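Local coordinates for protein ferric enterobactin receptor PIRA (Pseudomonas aeruginosa, PDB 5FP2) that probably takes up ferric siderophores such as enterobactin across the outer membrane in a TonB-dependent manner, at residues 255-260 against 299-304; 374-379 against 411-416; 449-454 against 461-466. All coordinates share one frame; numbering follows the deposited sequence.

Contact 1 of 3, residues 255-260 against 299-304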
# COMPACT_ATOMS: atom_id res chain seq x y z
N ASP A 255 12.53 12.49 -13.52
CA ASP A 255 11.18 12.18 -13.97
C ASP A 255 10.23 13.36 -13.78
O ASP A 255 10.04 13.82 -12.66
CB ASP A 255 10.62 10.98 -13.23
CG ASP A 255 11.42 9.72 -13.47
OD1 ASP A 255 12.18 9.70 -14.47
OD2 ASP A 255 11.34 8.79 -12.62
N PHE A 256 9.58 13.78 -14.86
CA PHE A 256 8.46 14.70 -14.80
C PHE A 256 7.19 13.88 -14.85
O PHE A 256 7.07 13.02 -15.72
CB PHE A 256 8.51 15.68 -15.99
CG PHE A 256 9.85 16.36 -16.16
CD1 PHE A 256 10.18 17.46 -15.39
CD2 PHE A 256 10.83 15.79 -16.95
CE1 PHE A 256 11.45 18.00 -15.43
CE2 PHE A 256 12.11 16.33 -17.00
CZ PHE A 256 12.42 17.43 -16.24
N GLU A 257 6.29 14.07 -13.89
CA GLU A 257 5.04 13.30 -13.83
C GLU A 257 3.83 14.19 -13.66
O GLU A 257 3.88 15.18 -12.95
CB GLU A 257 5.03 12.39 -12.62
CG GLU A 257 5.88 11.14 -12.69
CD GLU A 257 6.64 10.99 -11.38
OE1 GLU A 257 7.52 11.84 -11.10
OE2 GLU A 257 6.23 10.16 -10.55
N ALA A 258 2.68 13.74 -14.16
CA ALA A 258 1.46 14.51 -13.98
C ALA A 258 0.23 13.71 -14.37
O ALA A 258 0.29 12.87 -15.27
CB ALA A 258 1.51 15.79 -14.79
N GLY A 259 -0.90 14.03 -13.77
CA GLY A 259 -2.11 13.30 -14.05
C GLY A 259 -3.24 13.67 -13.13
O GLY A 259 -3.09 14.47 -12.21
N PHE A 260 -4.38 13.04 -13.34
CA PHE A 260 -5.56 13.37 -12.59
C PHE A 260 -6.29 12.09 -12.23
O PHE A 260 -6.11 11.07 -12.88
CB PHE A 260 -6.47 14.31 -13.41
CG PHE A 260 -7.27 13.60 -14.45
CD1 PHE A 260 -6.68 13.16 -15.61
CD2 PHE A 260 -8.60 13.33 -14.24
CE1 PHE A 260 -7.40 12.44 -16.53
CE2 PHE A 260 -9.32 12.59 -15.15
CZ PHE A 260 -8.71 12.13 -16.29
N ALA A 299 4.70 15.97 -10.12
CA ALA A 299 5.92 15.63 -9.42
C ALA A 299 7.14 15.75 -10.32
O ALA A 299 7.07 15.48 -11.51
CB ALA A 299 5.81 14.22 -8.85
N ILE A 300 8.27 16.16 -9.74
CA ILE A 300 9.55 16.01 -10.39
C ILE A 300 10.51 15.20 -9.53
O ILE A 300 10.52 15.35 -8.31
CB ILE A 300 10.20 17.36 -10.62
CG1 ILE A 300 9.27 18.23 -11.47
CG2 ILE A 300 11.55 17.18 -11.28
CD1 ILE A 300 9.79 19.61 -11.76
N THR A 301 11.29 14.32 -10.15
CA THR A 301 12.13 13.39 -9.39
C THR A 301 13.54 13.36 -9.97
O THR A 301 13.73 13.14 -11.16
CB THR A 301 11.52 11.97 -9.35
OG1 THR A 301 10.20 12.01 -8.79
CG2 THR A 301 12.36 11.04 -8.53
N HIS A 302 14.54 13.55 -9.12
CA HIS A 302 15.91 13.35 -9.55
C HIS A 302 16.51 12.14 -8.82
O HIS A 302 16.44 12.05 -7.60
CB HIS A 302 16.72 14.61 -9.27
CG HIS A 302 18.13 14.53 -9.75
ND1 HIS A 302 19.09 13.79 -9.11
CD2 HIS A 302 18.71 15.02 -10.87
CE1 HIS A 302 20.22 13.85 -9.79
NE2 HIS A 302 20.01 14.60 -10.86
N ASN A 303 17.04 11.20 -9.59
CA ASN A 303 17.70 10.01 -9.08
C ASN A 303 19.14 10.01 -9.58
O ASN A 303 19.38 9.68 -10.73
CB ASN A 303 17.03 8.74 -9.63
CG ASN A 303 15.71 8.38 -8.94
OD1 ASN A 303 14.74 8.04 -9.61
ND2 ASN A 303 15.72 8.29 -7.62
N GLY A 304 20.10 10.26 -8.70
CA GLY A 304 21.51 10.13 -9.06
C GLY A 304 22.22 8.95 -8.42
O GLY A 304 22.05 8.69 -7.22
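Asp255 and Glu257 pair with Thr301 and Ala299 in the wall of the 22-stranded antiparallel barrel of a TonB-dependent receptor, between strands 252-264 and 292-306. The closely fitted part is the backbone ladder and the face bearing these four residues. Asp255 N bonds Thr301 O at 2.7 Å, and Thr301 N returns the bond to Asp255 O at 2.8 Å; Glu257 and Ala299 form the second reciprocal pair. Between them Ile300 CA lies 3.2 Å from Asp255 O, a CA-H...O contact. The carboxylate of Asp255 has a salt bridge to Arg160 and a hydrogen bond to Ser245, and Glu257 OE2 a long, weak ion pair with Lys101 of the plug, consistent with this face looking into the lumen. Packing is sparser on the opposite face, where Phe256 and Ile300 meet at a non-hydrogen-bonded pair. Phe256 carries CG beside its backbone N (chi1 -51°), which swings the ring toward Ile300, CD1 4.1 Å from Ile300 CG1. A bound n-octane about 8 Å from the Phe256 side chain suits a lipid-facing wall. On the face of Asp255 and Thr301, Glu257 bends at chi2 (135°) over Ala299, bringing OE1 to 3.5 Å from Thr301 OG1 and 3.7 Å from Ala299 CB.

Contact 2 of 3, residues 374-379 against 411-416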
# COMPACT_ATOMS: atom_id res chain seq x y z
N GLU A 374 12.42 15.63 4.85
CA GLU A 374 11.13 15.85 4.23
C GLU A 374 10.62 17.23 4.62
O GLU A 374 10.72 17.63 5.77
CB GLU A 374 10.11 14.81 4.73
CG GLU A 374 10.51 13.35 4.49
CD GLU A 374 9.32 12.40 4.53
OE1 GLU A 374 8.16 12.88 4.47
OE2 GLU A 374 9.54 11.17 4.66
N TRP A 375 9.99 17.91 3.68
CA TRP A 375 9.24 19.11 4.00
C TRP A 375 7.90 19.04 3.29
O TRP A 375 7.83 18.71 2.11
CB TRP A 375 10.02 20.36 3.56
CG TRP A 375 9.25 21.63 3.72
CD1 TRP A 375 9.25 22.45 4.81
CD2 TRP A 375 8.29 22.17 2.81
NE1 TRP A 375 8.39 23.50 4.62
CE2 TRP A 375 7.79 23.35 3.39
CE3 TRP A 375 7.85 21.81 1.53
CZ2 TRP A 375 6.89 24.19 2.73
CZ3 TRP A 375 6.95 22.64 0.87
CH2 TRP A 375 6.46 23.80 1.48
N ASN A 376 6.87 19.51 3.97
CA ASN A 376 5.51 19.11 3.66
C ASN A 376 4.57 20.22 4.08
O ASN A 376 4.58 20.64 5.23
CB ASN A 376 5.18 17.83 4.43
CG ASN A 376 4.22 16.91 3.68
OD1 ASN A 376 4.44 15.69 3.61
ND2 ASN A 376 3.08 17.46 3.26
N LYS A 377 3.76 20.71 3.15
CA LYS A 377 2.73 21.67 3.52
C LYS A 377 1.40 21.14 3.04
O LYS A 377 1.33 20.59 1.95
CB LYS A 377 3.03 23.03 2.89
CG LYS A 377 2.15 24.17 3.37
CD LYS A 377 2.68 25.49 2.85
CE LYS A 377 1.70 26.64 3.02
NZ LYS A 377 2.18 27.92 2.41
N GLU A 378 0.36 21.27 3.85
CA GLU A 378 -0.99 20.95 3.40
C GLU A 378 -1.95 22.07 3.75
O GLU A 378 -1.89 22.64 4.84
CB GLU A 378 -1.49 19.67 4.03
CG GLU A 378 -0.40 18.82 4.66
CD GLU A 378 -0.98 17.79 5.59
OE1 GLU A 378 -1.46 18.20 6.68
OE2 GLU A 378 -1.08 16.62 5.16
N THR A 379 -2.77 22.44 2.77
CA THR A 379 -3.72 23.52 2.94
C THR A 379 -5.13 22.99 2.69
O THR A 379 -5.34 22.17 1.80
CB THR A 379 -3.46 24.62 1.92
OG1 THR A 379 -3.49 24.04 0.61
CG2 THR A 379 -2.10 25.26 2.14
N ALA A 411 -0.81 23.65 7.60
CA ALA A 411 0.06 22.88 8.47
C ALA A 411 1.34 22.61 7.69
O ALA A 411 1.30 22.32 6.50
CB ALA A 411 -0.61 21.58 8.88
N GLU A 412 2.49 22.74 8.36
CA GLU A 412 3.77 22.41 7.75
C GLU A 412 4.37 21.24 8.52
O GLU A 412 4.12 21.07 9.71
CB GLU A 412 4.72 23.62 7.81
CG GLU A 412 4.15 24.88 7.15
CD GLU A 412 5.21 25.85 6.62
OE1 GLU A 412 6.22 26.13 7.31
OE2 GLU A 412 5.03 26.38 5.50
N ILE A 413 5.15 20.40 7.83
CA ILE A 413 5.84 19.28 8.47
C ILE A 413 7.30 19.29 8.04
O ILE A 413 7.60 19.35 6.85
CB ILE A 413 5.22 17.93 8.06
CG1 ILE A 413 3.80 17.79 8.61
CG2 ILE A 413 6.09 16.77 8.55
CD1 ILE A 413 2.72 18.30 7.65
N ARG A 414 8.21 19.27 9.00
CA ARG A 414 9.63 19.06 8.71
C ARG A 414 10.07 17.73 9.31
O ARG A 414 9.61 17.35 10.38
CB ARG A 414 10.46 20.20 9.32
CG ARG A 414 10.32 21.51 8.56
CD ARG A 414 10.96 22.70 9.27
NE ARG A 414 10.65 23.95 8.57
CZ ARG A 414 9.62 24.73 8.87
NH1 ARG A 414 8.81 24.42 9.88
NH2 ARG A 414 9.41 25.85 8.19
N ALA A 415 10.97 17.03 8.63
CA ALA A 415 11.56 15.84 9.25
C ALA A 415 12.98 15.55 8.76
O ALA A 415 13.36 15.91 7.64
CB ALA A 415 10.66 14.62 9.05
N LEU A 416 13.77 14.99 9.67
CA LEU A 416 14.97 14.25 9.32
C LEU A 416 14.78 12.82 9.74
O LEU A 416 14.19 12.57 10.79
CB LEU A 416 16.17 14.75 10.11
CG LEU A 416 16.81 16.07 9.74
CD1 LEU A 416 15.78 17.18 9.88
CD2 LEU A 416 18.00 16.26 10.67
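Two neighbouring strands of the outer-membrane barrel, 367-381 and 408-423, meet where Trp375 lies across from Arg414 and Lys377 from Glu412, in non-hydrogen-bonded antiparallel pairs. These four side chains share one face. Trp375 sets CG anti to its backbone N (chi1 174°), and the NE1-bearing edge of its ring meets both neighbours, Arg414 CG 4.0 Å from CD1 and Glu412 OE2 4.0 Å from CZ2. Arg414 runs alongside the indole and places one guanidinium face toward Trp375 NE1, but the two planes are 64° apart, far from a parallel stack. Its NH2 forms a salt bridge with Glu412 OE1, 3.3 Å away on the same strand, in which the hydrogen bond is weak. Lys377 extends beside Glu412, its CD 3.7 Å from OE2, while its ammonium stays beyond salt-bridge distance. Both charges would thus act on the carboxylate, probably favouring its ionised form. On the other face Asn376 CB packs against Ile413 CB at 3.6 Å, and Asn376 OD1 accepts from Arg352 on the preceding strand. Ile413 N bonds Asn376 O at 2.7 Å and Ala415 N bonds Glu374 O at 2.9 Å, the ladder of an antiparallel beta barrel.

Contact 3 of 3, residues 449-454 against 461-466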
# COMPACT_ATOMS: atom_id res chain seq x y z
N SER A 449 14.16 3.57 16.41
CA SER A 449 13.90 2.20 16.05
C SER A 449 15.16 1.38 15.97
O SER A 449 16.22 1.88 15.58
CB SER A 449 13.17 2.10 14.73
OG SER A 449 14.10 2.07 13.67
N LEU A 450 15.05 0.13 16.41
CA LEU A 450 16.08 -0.87 16.20
C LEU A 450 15.43 -2.10 15.60
O LEU A 450 14.35 -2.50 16.01
CB LEU A 450 16.74 -1.21 17.52
CG LEU A 450 17.92 -2.17 17.36
CD1 LEU A 450 19.18 -1.39 17.03
CD2 LEU A 450 18.10 -3.00 18.62
N ASN A 451 16.03 -2.59 14.52
CA ASN A 451 15.60 -3.83 13.90
C ASN A 451 16.83 -4.68 13.69
O ASN A 451 17.92 -4.14 13.51
CB ASN A 451 14.96 -3.56 12.54
CG ASN A 451 13.46 -3.37 12.64
OD1 ASN A 451 12.68 -4.33 12.56
ND2 ASN A 451 13.03 -2.11 12.74
N ALA A 452 16.68 -6.00 13.71
CA ALA A 452 17.83 -6.85 13.46
C ALA A 452 17.44 -8.23 12.95
O ALA A 452 16.33 -8.70 13.18
CB ALA A 452 18.66 -6.95 14.73
N SER A 453 18.36 -8.85 12.22
CA SER A 453 18.17 -10.20 11.71
C SER A 453 19.40 -11.08 11.90
O SER A 453 20.52 -10.63 11.65
CB SER A 453 17.81 -10.15 10.23
OG SER A 453 16.48 -10.60 10.04
N GLN A 454 19.18 -12.33 12.27
CA GLN A 454 20.26 -13.32 12.36
C GLN A 454 19.85 -14.60 11.63
O GLN A 454 18.75 -15.11 11.81
CB GLN A 454 20.56 -13.65 13.83
CG GLN A 454 21.49 -14.84 14.06
CD GLN A 454 22.94 -14.52 13.76
OE1 GLN A 454 23.50 -13.56 14.28
NE2 GLN A 454 23.57 -15.36 12.94
N THR A 461 15.88 -18.19 9.53
CA THR A 461 16.25 -16.82 9.89
C THR A 461 15.34 -16.31 11.00
O THR A 461 14.16 -16.65 11.07
CB THR A 461 16.18 -15.86 8.67
OG1 THR A 461 17.09 -16.29 7.65
CG2 THR A 461 16.56 -14.45 9.08
N VAL A 462 15.92 -15.52 11.90
CA VAL A 462 15.16 -14.87 12.96
C VAL A 462 15.18 -13.38 12.72
O VAL A 462 16.18 -12.83 12.24
CB VAL A 462 15.78 -15.13 14.34
CG1 VAL A 462 14.86 -14.64 15.44
CG2 VAL A 462 16.08 -16.61 14.51
N LYS A 463 14.06 -12.72 13.00
CA LYS A 463 14.00 -11.28 12.88
C LYS A 463 13.23 -10.70 14.04
O LYS A 463 12.13 -11.14 14.36
CB LYS A 463 13.33 -10.87 11.57
CG LYS A 463 12.61 -9.53 11.67
CD LYS A 463 13.04 -8.54 10.59
CE LYS A 463 12.69 -7.12 10.99
NZ LYS A 463 13.63 -6.14 10.39
N ALA A 464 13.77 -9.62 14.59
CA ALA A 464 13.06 -8.84 15.57
C ALA A 464 13.30 -7.35 15.34
O ALA A 464 14.30 -6.94 14.75
CB ALA A 464 13.51 -9.24 16.97
N GLY A 465 12.37 -6.55 15.85
CA GLY A 465 12.62 -5.14 16.03
C GLY A 465 11.71 -4.55 17.07
O GLY A 465 10.74 -5.17 17.51
N ILE A 466 11.97 -3.28 17.38
CA ILE A 466 11.11 -2.48 18.23
C ILE A 466 11.19 -1.02 17.74
O ILE A 466 12.23 -0.58 17.24
CB ILE A 466 11.59 -2.62 19.68
CG1 ILE A 466 10.79 -1.72 20.61
CG2 ILE A 466 13.08 -2.32 19.78
CD1 ILE A 466 10.84 -2.16 22.06
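Val462 O is gripped by two donors from the partner strand: Ser453 OG at 3.1 Å and Gln454 N at 3.0 Å. They arrive from opposite faces of the carbonyl plane, tilted 30° and 23° from it, so the side-chain hydroxyl adds to the backbone ladder without displacing it. On the same face as Ser453, the side chain of Lys463 bends at chi2, passes Ser453 OG with its CB 3.5 Å away, and reaches diagonally across to Asn451 on the partner strand. There NZ donates to Asn451 OD1 at 3.0 Å, from above the carbonyl plane and not along a lone pair. Gly465, the partner of Asn451, has no side chain to obstruct the amide, and its CA lies 3.6 Å from OD1. The other face is largely apolar and partly on the surface, with Leu450 CB 4.4 Å from Ile466 CG2 and Ala452 paired with Ala464, apart from Gln454, whose OE1 bonds Thr428. The two strands, 443-455 and 460-471, form a beta hairpin in the barrel wall. It is flanked by strand 428-439 beside Leu450 and by strand 511-524 beside Val462, while Asn451 touches the plug loop at Pro140 and Ala141, and Lys463 touches Pro38.

Overall arrangement
All three contacts belong to the same closed antiparallel sheet and come in series along the chain: contact 1, then contact 2, then contact 3. Each joins strands adjacent in the barrel order, the first two across long, partly unmodelled connections and the third across a tight hairpin turn. Contact 1 and contact 2 have centres about 19 Å apart, with two strands, 309-323 and 345-361, between them in the barrel; contact 3, one strand (428-439) beyond contact 2, has its centre about 30 Å from that of contact 2 and about 34 Å from that of contact 1. None touches another. Contact 3 touches the plug region and contact 1 has a long, weak ion pair there, consistent with a barrel enclosing the plug.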